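Local coordinates for protection of telomeres protein 1 (Schizosaccharomyces pombe, PDB 7CUI) that binds the single-stranded G-rich overhang of telomeres to protect the chromosome end and regulate telomerase, this chain being its C-terminal portion, at residues A[121-124]-A[125-128]. Sequence-based numbering, arbitrary orientation.
Sequences PQMT and LQLK
The backbone N of L127 donates to M123 O at 2.9 Å, the shortest of four i to i+4 bonds that join 121-124 to 125-128. K128 N to T124 O is the straightest, with an N-H...O angle of 166°; L125 N to P121 O and Q126 N to Q122 O complete the set. Around Q122 O the side chain of Q126 gathers as well: its extended chain runs back toward the preceding turn, with CG and CD each 3.5 Å from Q122 O. With CG anti to its own carbonyl carbon (chi1 -79°), Q126 brings OE1 to 3.7 Å from M123 CA and 4.0 Å from M123 CG, crossing the start of the selenomethionine chain. These are the first two turns of helix 121-135, which, in the insert between the third and fourth strands of an OB-type β-barrel, lies against strand 49-73; L127 is buried against I112 of the preceding loop and F68 of that strand. Q126 also touches K111 and I112, and an alanine here would probably open a gap beside Q122 O and M123 and lose the packing on that loop. At the helix start, T124 turns OG1 back beside its own N (chi1 -60°), where it hydrogen-bonds to H120 O. On the exposed side, L125 CD2 lies 4.2 Å from Q122 OE1, while L125 CB sits 3.4 Å from Q122 O. The K128 chain bends near its end, and its NZ makes a long, weak ion pair with E139 of helix 138-148.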
# COMPACT_ATOMS: atom_id res chain seq x y z
N PRO A 121 -19.04 1.30 11.56
CA PRO A 121 -19.13 2.52 10.76
C PRO A 121 -18.26 3.67 11.26
O PRO A 121 -17.61 4.33 10.45
CB PRO A 121 -20.62 2.90 10.74
CG PRO A 121 -21.34 1.88 11.61
CD PRO A 121 -20.34 0.84 12.07
N GLN A 122 -18.24 3.90 12.58
CA GLN A 122 -17.50 5.01 13.17
C GLN A 122 -16.00 4.84 12.91
O GLN A 122 -15.33 5.80 12.52
CB GLN A 122 -17.78 5.18 14.67
CG GLN A 122 -19.12 5.84 14.97
CD GLN A 122 -19.48 6.93 13.98
OE1 GLN A 122 -18.80 7.95 13.88
NE2 GLN A 122 -20.54 6.70 13.23
N MSE A 123 -15.51 3.62 13.10
CA MSE A 123 -14.11 3.32 12.86
C MSE A 123 -13.76 3.43 11.38
O MSE A 123 -12.65 3.83 11.04
CB MSE A 123 -13.75 1.94 13.38
CG MSE A 123 -12.27 1.83 13.63
SE MSE A 123 -11.85 -0.03 14.02
CE MSE A 123 -12.19 -0.27 15.94
N THR A 124 -14.70 3.04 10.50
CA THR A 124 -14.51 3.20 9.07
C THR A 124 -14.31 4.68 8.75
O THR A 124 -13.39 5.02 8.01
CB THR A 124 -15.64 2.54 8.26
OG1 THR A 124 -15.68 1.14 8.55
CG2 THR A 124 -15.51 2.77 6.77
N LEU A 125 -15.15 5.56 9.32
CA LEU A 125 -15.04 7.00 9.15
C LEU A 125 -13.68 7.50 9.65
O LEU A 125 -13.07 8.36 9.03
CB LEU A 125 -16.20 7.71 9.86
CG LEU A 125 -17.34 8.25 9.00
CD1 LEU A 125 -17.41 7.59 7.62
CD2 LEU A 125 -18.68 8.12 9.71
N GLN A 126 -13.20 6.92 10.75
CA GLN A 126 -11.93 7.31 11.35
C GLN A 126 -10.77 6.91 10.44
O GLN A 126 -9.78 7.63 10.34
CB GLN A 126 -11.78 6.70 12.74
CG GLN A 126 -12.55 7.46 13.81
CD GLN A 126 -12.91 6.59 14.99
OE1 GLN A 126 -12.30 5.55 15.23
NE2 GLN A 126 -13.92 7.00 15.73
N LEU A 127 -10.91 5.74 9.79
CA LEU A 127 -9.94 5.23 8.84
C LEU A 127 -9.89 6.18 7.63
O LEU A 127 -8.80 6.56 7.20
CB LEU A 127 -10.40 3.84 8.40
CG LEU A 127 -9.34 2.79 8.01
CD1 LEU A 127 -9.78 2.06 6.76
CD2 LEU A 127 -7.95 3.37 7.83
N LYS A 128 -11.06 6.53 7.10
CA LYS A 128 -11.18 7.46 5.98
C LYS A 128 -10.39 8.73 6.29
O LYS A 128 -9.59 9.17 5.47
CB LYS A 128 -12.64 7.85 5.73
CG LYS A 128 -13.20 7.48 4.36
CD LYS A 128 -14.32 8.42 3.91
CE LYS A 128 -15.71 7.92 4.22
NZ LYS A 128 -16.04 6.68 3.47